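Local coordinates for putative hydrolase (Shewanella frigidimarina, PDB 3LHO), which probably acts as an iron(II)-dependent dioxygenase of the 2-oxoadipate dioxygenase/decarboxylase family, a glyoxalase-clan enzyme expected to form 2-hydroxyglutarate, at residues W14-K19 with G160-H165; N7-A12 with K59-I64; R45-A50 with E151-V156; V52-L57 with V94-L99. All coordinates share one frame; numbering follows the deposited sequence.

Contact 1 of 4, residues W14-K19 with G160-H165; sequences WQDYIK and GYRANH. With NI (nickel (II) ion), chain B.
Arg162 takes hold of both the carboxylate and the main-chain carbonyl of a single residue, Asp16 of the helix 6-20. The guanidinium comes in side-on. Its NE makes a salt bridge to Asp16 OD2 at 2.9 Å, almost straight (N-H...O 174°); OD2 accepts on its syn lone pair and lies in the guanidinium plane. NH2 reaches Asp16 OD1 in a weak, bent bond, and also Asp16 O at 3.2 Å, from above the plane of that carbonyl. The two charged planes are turned 47° apart, which fits the unequal bonds. Asp16 swings its carboxylate toward the loop with CG anti to the backbone N (chi1 177°). OD2 also accepts from a water at 2.7 Å, and the same water accepts from Ala163 N, so Asp16 holds the loop by the Arg162 side chain and, through the water, by the Ala163 backbone.

Beyond this polar patch Tyr17 reaches the loop with one edge of its ring. Ala163 O sits there, 3.8 Å from CD1, and has no hydrogen-bond partner in the model. CE1 touches His165 CA at 3.5 Å, while Tyr17 OH bonds to Phe233 O. His165 then leads to the metal: NE2 binds nickel at 2.1 Å, and ND1 donates to a lone pair of Asn164 OD1 at 2.8 Å, in the ring plane. His41, Glu235 and three waters complete the site. With one nitrogen on the metal and the other on Asn164, the imidazole is fixed in rotation, and the loop leading to it is bound to the helix only two or three residues upstream.

Contact 2 of 4, residues N7-A12 with K59-I64; sequences NALFAA and KHFTSI
Leu9 and Phe10 of the helix 6-20 meet Phe61 of helix 54-62 and Ile64 just beyond it; that helix belongs to the beta-alpha-beta-beta-beta module of the glyoxalase clan, formed here by strand 39-47, helix 54-62 and strands 67-74, 79-85 and 93-99. The side chains that meet are apolar, and no hydrogen bond crosses the contact. Leu9 shows how it is built. Its CB points at the other segment but, like CG, meets no atom there within 4.2 Å. With CG anti to the backbone N (chi1 176°) the chain runs outward and branches: CD1 likewise makes no such approach, whereas CD2 alone does the touching. That methyl lies 3.7 Å from His60 O, 3.8 Å from Phe61 CE2 and also 3.8 Å from Ile64 CD1, so it is seated among a carbonyl, a ring and a methyl.

Phe10 adds the second touch. Its CZ arrives at the edge of the Phe61 ring, 3.9 Å from CE2, and the two side chains slant across each other without stacking. Both rings also rest on Ile42 and Val94, side chains of the neighbouring strands 39-47 and 93-99, which places the pair against the sheet. His60 turns its ring away, and NE2 bonds to Thr124 O. The segment is also tied from within: Lys59 O accepts from Ser63 N at 3.1 Å and, in the carbonyl plane, from Ser63 OG at 2.9 Å.

Contact 3 of 4, residues R45-A50 with E151-V156; sequences RTFNIA and EYAAWV. With SO4 (sulfate ion), chain C.
The hydroxyl of Tyr152 is shared by two strands: Thr46 N donates to Tyr152 OH at 3.1 Å, in a bent bond (N-H...O 143°), and Ser97 OG of strand 93-99 is hydrogen-bonded to the same oxygen. The ring extends from its helix toward the sheet with CG anti to the backbone N (chi1 -175°), which carries the hydroxyl to the Arg45-Thr46 peptide.

Arg45 covers one face of that ring. Its chain is extended from CG to NE and runs in the opposite direction to the tyrosine, so that CD stands over the face, 4.0 Å from the Tyr152 ring centroid. The guanidinium follows, lying flat on the ring with planes 16° apart and centres 4.6 Å apart, an offset stack. Its NH1 reaches Trp155 CB at 3.5 Å; any cation-pi attraction to the indole is long and at most weak. A phenylalanine in place of Tyr152 would probably leave Thr46 N and Ser97 OG without the oxygen that joins the two strands.

Apolar contacts continue along the helix: Phe47 CE2 packs on Val156 CG1 at 3.6 Å, and CE1 of the same ring on Ala153. Farther on, Ala50 N binds a sulfate oxygen, O2, at 2.8 Å, an ion probably from the crystallisation liquor. The axes of strand 45-47 and helix 151-156 pass 8.8 Å apart, the helix packing nearly at right angles on the end of strand 39-47, mid-sheet beside strand 93-99, with Phe47 also touching Ile112 of helix 106-116, Ala153 reaching Leu146 of helix 140-149, and Leu99 of strand 93-99 touching both Phe47 and Ala153.

Contact 4 of 4, residues V52-L57 with V94-L99; sequences VNLSVL and VFISEL
The polar part of the contact centres on Glu98, whose OE1 accepts from Leu54 N at 2.8 Å with an N-H...O angle of 166°. The amide comes from above the carboxylate plane, 39° out of it. Glu98 gets there with CG between its backbone N and carbonyl carbon (chi1 66°) and the chain extended beyond, so the oxygen lies at the first turn of helix 54-62. A lysine in place of Glu98 would probably leave Leu54 N without its acceptor and set a positive charge against the helix start.

A second acceptor serves the same turn. Asn53, the N-cap, folds its side chain back so that OD1 takes Val56 N at 3.1 Å, and more weakly Ser55 N. Its CB also lies against Glu98 OE1, 3.4 Å away.

Apolar contacts hold the helix on the sheet face. Ile96 CG2 meets Leu54 CG at 3.9 Å and Leu57 CD2 at 4.1 Å, the two leucines being one turn apart. Leu54 CD1 also rests near Ile96 O, at 3.6 Å. Leu57 goes on to Leu44 and Thr46 of the adjacent strand.

The first-turn amides are thus met largely by side-chain oxygens, though Val56 N has a further weak bond to Asn53 O. Lying at the amino end of a helix and accepting an amide N-H, the buried Glu98 carboxylate is likely to be stabilised in its ionised form.

How the contacts relate
Contacts 3 and 4 lie closest, centres 9 Å apart, on neighbouring strands 39-47 and 93-99; Tyr152 OH to Ser97 OG (2.7 Å) and Thr46 OG1 to Val52 O (2.6 Å) join them. Contact 1 comes in through Tyr161, whose OH is 2.7 Å from Thr46 OG1, so Thr46 OG1 links three contacts. Contact 2 shares helix 6-20 with contact 1 and helix 54-62 with contact 4, where Phe61 CD2 approaches Val94 CG2 to 3.6 Å. Only contact 1 supplies a metal ligand; the side chain of Ile96 in contact 4 is about 11 Å from the nickel, and contacts 2 and 3, centres about 21 Å apart, do not touch.

Contact 1 of 4, residues W14-K19 with G160-H165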
# COMPACT_ATOMS: atom_id res chain seq x y z
N TRP A 14 8.48 1.97 -6.71
CA TRP A 14 8.16 3.40 -6.81
C TRP A 14 7.95 3.84 -8.24
O TRP A 14 7.01 4.57 -8.53
CB TRP A 14 9.28 4.20 -6.15
CG TRP A 14 9.16 5.71 -6.28
CD1 TRP A 14 9.83 6.51 -7.17
CD2 TRP A 14 8.34 6.58 -5.49
NE1 TRP A 14 9.46 7.83 -6.99
CE2 TRP A 14 8.54 7.90 -5.96
CE3 TRP A 14 7.46 6.37 -4.43
CZ2 TRP A 14 7.91 9.01 -5.40
CZ3 TRP A 14 6.82 7.48 -3.87
CH2 TRP A 14 7.05 8.78 -4.36
N GLN A 15 8.80 3.41 -9.15
CA GLN A 15 8.62 3.79 -10.58
C GLN A 15 7.24 3.36 -11.11
O GLN A 15 6.57 4.10 -11.84
CB GLN A 15 9.73 3.26 -11.51
CG GLN A 15 11.07 4.05 -11.41
CD GLN A 15 10.90 5.60 -11.53
OE1 GLN A 15 10.08 6.09 -12.33
NE2 GLN A 15 11.67 6.35 -10.75
N ASP A 16 6.82 2.17 -10.71
CA ASP A 16 5.51 1.65 -11.07
C ASP A 16 4.37 2.40 -10.40
O ASP A 16 3.39 2.75 -11.06
CB ASP A 16 5.41 0.16 -10.80
CG ASP A 16 4.05 -0.34 -11.09
OD1 ASP A 16 3.70 -0.49 -12.25
OD2 ASP A 16 3.23 -0.49 -10.16
N TYR A 17 4.52 2.65 -9.09
CA TYR A 17 3.55 3.38 -8.30
C TYR A 17 3.24 4.80 -8.79
O TYR A 17 2.06 5.20 -8.78
CB TYR A 17 4.09 3.45 -6.88
CG TYR A 17 3.35 4.32 -5.86
CD1 TYR A 17 2.10 3.95 -5.37
CD2 TYR A 17 3.97 5.45 -5.32
CE1 TYR A 17 1.43 4.70 -4.39
CE2 TYR A 17 3.33 6.23 -4.33
CZ TYR A 17 2.07 5.86 -3.88
OH TYR A 17 1.48 6.60 -2.88
N ILE A 18 4.28 5.55 -9.16
CA ILE A 18 4.09 6.94 -9.61
C ILE A 18 3.36 7.03 -10.95
O ILE A 18 2.76 8.05 -11.25
CB ILE A 18 5.41 7.81 -9.64
CG1 ILE A 18 6.44 7.26 -10.63
CG2 ILE A 18 6.00 7.98 -8.23
CD1 ILE A 18 7.69 8.19 -10.78
N LYS A 19 3.38 5.96 -11.75
CA LYS A 19 2.57 5.90 -12.94
C LYS A 19 1.09 5.99 -12.61
O LYS A 19 0.35 6.59 -13.36
CB LYS A 19 2.84 4.64 -13.76
CG LYS A 19 4.24 4.52 -14.29
CD LYS A 19 4.44 3.16 -14.97
CE LYS A 19 5.86 2.96 -15.41
NZ LYS A 19 6.00 1.58 -15.97
N GLY A 160 -4.35 -5.03 -9.70
CA GLY A 160 -3.45 -6.16 -9.51
C GLY A 160 -2.35 -5.91 -8.49
O GLY A 160 -2.57 -5.32 -7.42
N TYR A 161 -1.18 -6.45 -8.80
CA TYR A 161 -0.05 -6.47 -7.88
C TYR A 161 0.84 -5.28 -8.12
O TYR A 161 1.67 -5.29 -9.03
CB TYR A 161 0.70 -7.83 -7.95
CG TYR A 161 -0.16 -8.89 -7.33
CD1 TYR A 161 -0.37 -8.89 -5.98
CD2 TYR A 161 -0.90 -9.78 -8.11
CE1 TYR A 161 -1.19 -9.80 -5.40
CE2 TYR A 161 -1.80 -10.68 -7.51
CZ TYR A 161 -1.90 -10.69 -6.18
OH TYR A 161 -2.80 -11.56 -5.60
N ARG A 162 0.62 -4.24 -7.34
CA ARG A 162 1.32 -2.96 -7.44
C ARG A 162 1.24 -2.32 -6.05
O ARG A 162 0.39 -2.71 -5.24
CB ARG A 162 0.70 -2.01 -8.49
CG ARG A 162 0.39 -2.61 -9.81
CD ARG A 162 -0.32 -1.66 -10.75
NE ARG A 162 0.56 -0.62 -11.27
CZ ARG A 162 0.26 0.22 -12.26
NH1 ARG A 162 -0.90 0.16 -12.90
NH2 ARG A 162 1.14 1.16 -12.61
N ALA A 163 2.12 -1.39 -5.72
CA ALA A 163 2.03 -0.77 -4.33
C ALA A 163 0.70 -0.09 -4.19
O ALA A 163 0.26 0.61 -5.09
CB ALA A 163 3.18 0.24 -4.08
N ASN A 164 0.02 -0.30 -3.05
CA ASN A 164 -1.18 0.45 -2.76
C ASN A 164 -0.85 1.86 -2.32
O ASN A 164 -1.53 2.80 -2.71
CB ASN A 164 -2.03 -0.24 -1.69
CG ASN A 164 -3.29 0.58 -1.30
OD1 ASN A 164 -3.28 1.30 -0.31
ND2 ASN A 164 -4.37 0.48 -2.09
N HIS A 165 0.20 2.00 -1.50
CA HIS A 165 0.75 3.35 -1.19
C HIS A 165 2.16 3.28 -0.63
O HIS A 165 2.59 2.24 -0.12
CB HIS A 165 -0.17 4.15 -0.24
CG HIS A 165 -0.42 3.52 1.09
ND1 HIS A 165 -1.47 2.66 1.34
CD2 HIS A 165 0.18 3.72 2.29
CE1 HIS A 165 -1.46 2.30 2.61
NE2 HIS A 165 -0.46 2.93 3.22
NI NI B . -0.36 3.10 5.33
O HOH W 1 4.00 -0.31 -7.62
O HOH W 2 -2.75 3.32 5.60
O HOH W 3 -0.81 3.07 7.32
O HOH W 4 -0.97 0.97 5.92

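Contact 2 of 4, residues N7-A12 with K59-I64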
# COMPACT_ATOMS: atom_id res chain seq x y z
N ASN A 7 17.39 -1.59 -2.27
CA ASN A 7 17.20 -0.31 -2.93
C ASN A 7 16.62 -0.47 -4.31
O ASN A 7 15.73 0.27 -4.66
CB ASN A 7 18.48 0.53 -2.94
CG ASN A 7 18.87 0.95 -1.56
OD1 ASN A 7 18.05 1.47 -0.80
ND2 ASN A 7 20.12 0.70 -1.20
N ALA A 8 17.11 -1.44 -5.07
CA ALA A 8 16.59 -1.72 -6.39
C ALA A 8 15.11 -2.11 -6.37
O ALA A 8 14.36 -1.71 -7.26
CB ALA A 8 17.42 -2.82 -7.08
N LEU A 9 14.68 -2.88 -5.37
CA LEU A 9 13.28 -3.30 -5.26
C LEU A 9 12.34 -2.12 -5.05
O LEU A 9 11.37 -1.96 -5.78
CB LEU A 9 13.09 -4.35 -4.14
CG LEU A 9 11.68 -4.85 -3.83
CD1 LEU A 9 10.96 -5.34 -5.10
CD2 LEU A 9 11.73 -5.94 -2.79
N PHE A 10 12.65 -1.29 -4.06
CA PHE A 10 11.87 -0.09 -3.85
C PHE A 10 11.93 0.93 -4.99
O PHE A 10 10.91 1.52 -5.30
CB PHE A 10 12.21 0.52 -2.50
CG PHE A 10 11.72 -0.30 -1.34
CD1 PHE A 10 10.38 -0.47 -1.12
CD2 PHE A 10 12.62 -0.96 -0.49
CE1 PHE A 10 9.93 -1.23 -0.06
CE2 PHE A 10 12.17 -1.70 0.58
CZ PHE A 10 10.83 -1.85 0.79
N ALA A 11 13.09 1.07 -5.64
CA ALA A 11 13.17 1.91 -6.84
C ALA A 11 12.14 1.44 -7.88
O ALA A 11 11.43 2.24 -8.44
CB ALA A 11 14.60 1.93 -7.47
N ALA A 12 12.09 0.13 -8.13
CA ALA A 12 11.22 -0.42 -9.16
C ALA A 12 9.75 -0.32 -8.75
O ALA A 12 8.87 0.01 -9.58
CB ALA A 12 11.64 -1.88 -9.47
N LYS A 59 7.94 -13.14 0.83
CA LYS A 59 9.22 -13.75 0.46
C LYS A 59 10.09 -12.81 -0.36
O LYS A 59 11.32 -12.91 -0.35
CB LYS A 59 9.03 -15.08 -0.30
CG LYS A 59 8.78 -16.28 0.57
CD LYS A 59 10.06 -16.76 1.24
CE LYS A 59 9.79 -18.02 2.05
NZ LYS A 59 10.94 -18.32 2.96
N HIS A 60 9.46 -11.89 -1.09
CA HIS A 60 10.20 -10.87 -1.85
C HIS A 60 10.97 -9.96 -0.93
O HIS A 60 11.91 -9.32 -1.34
CB HIS A 60 9.29 -10.10 -2.81
CG HIS A 60 8.79 -10.95 -3.93
ND1 HIS A 60 9.36 -10.94 -5.18
CD2 HIS A 60 7.84 -11.92 -3.96
CE1 HIS A 60 8.78 -11.85 -5.94
NE2 HIS A 60 7.86 -12.46 -5.23
N PHE A 61 10.56 -9.91 0.34
CA PHE A 61 11.22 -9.04 1.31
C PHE A 61 12.09 -9.83 2.31
O PHE A 61 13.21 -9.41 2.64
CB PHE A 61 10.17 -8.20 2.00
CG PHE A 61 9.38 -7.33 1.07
CD1 PHE A 61 8.22 -7.79 0.46
CD2 PHE A 61 9.82 -6.06 0.76
CE1 PHE A 61 7.50 -6.99 -0.40
CE2 PHE A 61 9.12 -5.24 -0.09
CZ PHE A 61 7.97 -5.69 -0.69
N THR A 62 11.60 -10.96 2.80
CA THR A 62 12.35 -11.75 3.77
C THR A 62 13.60 -12.33 3.12
O THR A 62 14.60 -12.53 3.78
CB THR A 62 11.54 -12.86 4.39
OG1 THR A 62 11.05 -13.73 3.35
CG2 THR A 62 10.40 -12.28 5.22
N SER A 63 13.58 -12.49 1.80
CA SER A 63 14.75 -13.00 1.10
C SER A 63 15.91 -11.99 1.05
O SER A 63 17.04 -12.38 0.77
CB SER A 63 14.34 -13.40 -0.29
OG SER A 63 14.05 -12.24 -1.06
N ILE A 64 15.65 -10.70 1.30
CA ILE A 64 16.68 -9.67 1.27
C ILE A 64 16.81 -8.95 2.63
O ILE A 64 17.19 -7.77 2.70
CB ILE A 64 16.42 -8.64 0.15
CG1 ILE A 64 15.01 -8.00 0.28
CG2 ILE A 64 16.57 -9.30 -1.24
CD1 ILE A 64 14.77 -6.90 -0.68

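Contact 3 of 4, residues R45-A50 with E151-V156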
# COMPACT_ATOMS: atom_id res chain seq x y z
N ARG A 45 -1.27 -5.61 -1.02
CA ARG A 45 -2.55 -6.29 -0.77
C ARG A 45 -2.59 -7.59 -1.55
O ARG A 45 -2.02 -7.68 -2.61
CB ARG A 45 -3.66 -5.44 -1.32
CG ARG A 45 -3.82 -4.11 -0.59
CD ARG A 45 -4.96 -3.35 -1.17
NE ARG A 45 -5.36 -2.27 -0.27
CZ ARG A 45 -6.42 -1.49 -0.42
NH1 ARG A 45 -7.23 -1.63 -1.46
NH2 ARG A 45 -6.68 -0.55 0.49
N THR A 46 -3.34 -8.57 -1.08
CA THR A 46 -3.55 -9.80 -1.86
C THR A 46 -4.74 -10.54 -1.27
O THR A 46 -5.47 -9.95 -0.43
CB THR A 46 -2.29 -10.70 -1.89
OG1 THR A 46 -2.46 -11.73 -2.88
CG2 THR A 46 -2.02 -11.31 -0.53
N PHE A 47 -5.00 -11.75 -1.76
CA PHE A 47 -6.04 -12.64 -1.19
C PHE A 47 -5.42 -13.83 -0.50
O PHE A 47 -4.31 -14.23 -0.83
CB PHE A 47 -6.94 -13.16 -2.31
CG PHE A 47 -7.58 -12.07 -3.13
CD1 PHE A 47 -8.63 -11.36 -2.65
CD2 PHE A 47 -7.12 -11.79 -4.40
CE1 PHE A 47 -9.24 -10.37 -3.40
CE2 PHE A 47 -7.72 -10.81 -5.15
CZ PHE A 47 -8.77 -10.09 -4.64
N ASN A 48 -6.15 -14.47 0.43
CA ASN A 48 -5.64 -15.67 1.10
C ASN A 48 -5.78 -16.97 0.24
O ASN A 48 -6.25 -18.02 0.69
CB ASN A 48 -6.33 -15.81 2.47
CG ASN A 48 -7.77 -16.20 2.32
OD1 ASN A 48 -8.39 -15.98 1.26
ND2 ASN A 48 -8.30 -16.85 3.32
N ILE A 49 -5.36 -16.87 -1.01
CA ILE A 49 -5.37 -17.99 -1.96
C ILE A 49 -3.87 -18.37 -2.06
O ILE A 49 -3.01 -17.49 -2.28
CB ILE A 49 -5.96 -17.54 -3.33
CG1 ILE A 49 -7.47 -17.26 -3.20
CG2 ILE A 49 -5.70 -18.59 -4.42
CD1 ILE A 49 -8.15 -16.67 -4.39
N ALA A 50 -3.56 -19.66 -1.85
CA ALA A 50 -2.19 -20.16 -1.66
C ALA A 50 -1.22 -19.59 -2.69
O ALA A 50 -0.10 -19.10 -2.39
CB ALA A 50 -2.18 -21.74 -1.71
N GLU A 151 -14.40 -2.96 -1.15
CA GLU A 151 -13.56 -2.02 -1.92
C GLU A 151 -12.15 -2.58 -2.12
O GLU A 151 -11.51 -2.41 -3.17
CB GLU A 151 -13.46 -0.66 -1.21
CG GLU A 151 -14.74 0.17 -1.30
CD GLU A 151 -14.67 1.41 -0.42
OE1 GLU A 151 -13.65 2.12 -0.49
OE2 GLU A 151 -15.64 1.66 0.34
N TYR A 152 -11.64 -3.22 -1.07
CA TYR A 152 -10.31 -3.85 -1.11
C TYR A 152 -10.20 -4.85 -2.24
O TYR A 152 -9.28 -4.76 -3.09
CB TYR A 152 -10.07 -4.52 0.24
CG TYR A 152 -8.71 -5.15 0.46
CD1 TYR A 152 -8.34 -6.33 -0.21
CD2 TYR A 152 -7.82 -4.61 1.41
CE1 TYR A 152 -7.11 -6.96 0.04
CE2 TYR A 152 -6.57 -5.21 1.63
CZ TYR A 152 -6.23 -6.40 0.92
OH TYR A 152 -4.99 -7.06 1.13
N ALA A 153 -11.14 -5.81 -2.26
CA ALA A 153 -11.19 -6.82 -3.33
C ALA A 153 -11.28 -6.18 -4.71
O ALA A 153 -10.55 -6.58 -5.65
CB ALA A 153 -12.39 -7.81 -3.11
N ALA A 154 -12.13 -5.16 -4.84
CA ALA A 154 -12.30 -4.50 -6.17
C ALA A 154 -11.03 -3.81 -6.66
O ALA A 154 -10.62 -3.93 -7.86
CB ALA A 154 -13.48 -3.49 -6.10
N TRP A 155 -10.33 -3.16 -5.73
CA TRP A 155 -9.08 -2.50 -6.00
C TRP A 155 -8.06 -3.50 -6.51
O TRP A 155 -7.43 -3.26 -7.52
CB TRP A 155 -8.53 -1.78 -4.76
CG TRP A 155 -7.36 -0.89 -5.06
CD1 TRP A 155 -7.40 0.45 -5.36
CD2 TRP A 155 -5.97 -1.27 -5.09
NE1 TRP A 155 -6.12 0.92 -5.58
CE2 TRP A 155 -5.23 -0.11 -5.40
CE3 TRP A 155 -5.28 -2.48 -4.82
CZ2 TRP A 155 -3.83 -0.13 -5.51
CZ3 TRP A 155 -3.90 -2.50 -4.92
CH2 TRP A 155 -3.18 -1.32 -5.25
N VAL A 156 -7.92 -4.61 -5.81
CA VAL A 156 -6.96 -5.63 -6.25
C VAL A 156 -7.39 -6.20 -7.60
O VAL A 156 -6.55 -6.34 -8.49
CB VAL A 156 -6.78 -6.78 -5.24
CG1 VAL A 156 -5.86 -7.81 -5.85
CG2 VAL A 156 -6.20 -6.28 -3.94
S SO4 C . -6.02 -22.34 -2.26
O1 SO4 C . -4.92 -22.54 -3.19
O2 SO4 C . -5.71 -21.30 -1.27
O3 SO4 C . -7.22 -22.01 -3.03
O4 SO4 C . -6.21 -23.58 -1.51

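Contact 4 of 4, residues V52-L57 with V94-L99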
# COMPACT_ATOMS: atom_id res chain seq x y z
N VAL A 52 -0.96 -16.90 -4.12
CA VAL A 52 -0.63 -15.46 -4.04
C VAL A 52 -0.79 -14.92 -2.62
O VAL A 52 -0.91 -13.73 -2.44
CB VAL A 52 -1.52 -14.59 -5.00
CG1 VAL A 52 -1.29 -14.94 -6.45
CG2 VAL A 52 -2.99 -14.73 -4.71
N ASN A 53 -0.71 -15.78 -1.62
CA ASN A 53 -1.05 -15.36 -0.26
C ASN A 53 -0.00 -14.43 0.38
O ASN A 53 0.99 -14.10 -0.23
CB ASN A 53 -1.40 -16.59 0.60
CG ASN A 53 -0.24 -17.42 0.96
OD1 ASN A 53 0.92 -16.99 0.88
ND2 ASN A 53 -0.53 -18.63 1.44
N LEU A 54 -0.30 -13.95 1.58
CA LEU A 54 0.57 -13.03 2.29
C LEU A 54 2.06 -13.52 2.24
O LEU A 54 2.95 -12.74 1.88
CB LEU A 54 0.05 -12.87 3.74
CG LEU A 54 0.43 -11.59 4.47
CD1 LEU A 54 -0.39 -11.46 5.73
CD2 LEU A 54 1.94 -11.59 4.77
N SER A 55 2.26 -14.82 2.47
CA SER A 55 3.58 -15.41 2.63
C SER A 55 4.31 -15.35 1.29
O SER A 55 5.50 -15.14 1.27
CB SER A 55 3.48 -16.84 3.12
OG SER A 55 2.87 -16.81 4.42
N VAL A 56 3.56 -15.49 0.21
CA VAL A 56 4.19 -15.43 -1.13
C VAL A 56 4.77 -14.03 -1.44
O VAL A 56 5.91 -13.89 -2.00
CB VAL A 56 3.18 -15.81 -2.19
CG1 VAL A 56 3.75 -15.60 -3.59
CG2 VAL A 56 2.76 -17.27 -1.99
N LEU A 57 4.00 -12.99 -1.13
CA LEU A 57 4.46 -11.63 -1.31
C LEU A 57 5.60 -11.35 -0.35
O LEU A 57 6.56 -10.71 -0.71
CB LEU A 57 3.33 -10.61 -1.08
CG LEU A 57 2.39 -10.33 -2.28
CD1 LEU A 57 1.49 -11.51 -2.66
CD2 LEU A 57 1.55 -9.09 -2.03
N VAL A 94 7.37 -2.71 5.75
CA VAL A 94 6.56 -3.34 4.74
C VAL A 94 5.32 -3.95 5.39
O VAL A 94 5.38 -4.83 6.24
CB VAL A 94 7.38 -4.39 3.93
CG1 VAL A 94 6.43 -5.16 2.97
CG2 VAL A 94 8.54 -3.68 3.22
N PHE A 95 4.18 -3.41 5.01
CA PHE A 95 2.91 -3.83 5.52
C PHE A 95 2.21 -4.63 4.41
O PHE A 95 2.02 -4.10 3.28
CB PHE A 95 2.09 -2.60 5.85
CG PHE A 95 0.79 -2.92 6.52
CD1 PHE A 95 0.73 -3.19 7.89
CD2 PHE A 95 -0.39 -2.94 5.76
CE1 PHE A 95 -0.51 -3.50 8.52
CE2 PHE A 95 -1.62 -3.23 6.34
CZ PHE A 95 -1.69 -3.51 7.75
N ILE A 96 1.86 -5.88 4.72
CA ILE A 96 1.23 -6.78 3.73
C ILE A 96 -0.04 -7.34 4.33
O ILE A 96 -0.05 -7.92 5.42
CB ILE A 96 2.15 -7.90 3.20
CG1 ILE A 96 3.53 -7.41 2.78
CG2 ILE A 96 1.43 -8.67 2.03
CD1 ILE A 96 4.51 -8.58 2.33
N SER A 97 -1.16 -7.09 3.65
CA SER A 97 -2.44 -7.63 4.12
C SER A 97 -3.01 -8.61 3.09
O SER A 97 -2.55 -8.66 1.93
CB SER A 97 -3.42 -6.51 4.43
OG SER A 97 -3.81 -5.80 3.26
N GLU A 98 -3.93 -9.46 3.53
CA GLU A 98 -4.64 -10.35 2.61
C GLU A 98 -6.10 -10.42 3.01
O GLU A 98 -6.40 -10.54 4.17
CB GLU A 98 -4.06 -11.78 2.57
CG GLU A 98 -4.18 -12.57 3.81
CD GLU A 98 -3.54 -13.95 3.70
OE1 GLU A 98 -2.85 -14.32 2.69
OE2 GLU A 98 -3.69 -14.67 4.66
N LEU A 99 -6.97 -10.38 2.02
CA LEU A 99 -8.40 -10.49 2.25
C LEU A 99 -8.77 -11.95 2.51
O LEU A 99 -8.30 -12.86 1.84
CB LEU A 99 -9.16 -9.97 1.01
CG LEU A 99 -10.70 -9.78 1.13
CD1 LEU A 99 -11.05 -8.57 1.97
CD2 LEU A 99 -11.28 -9.63 -0.29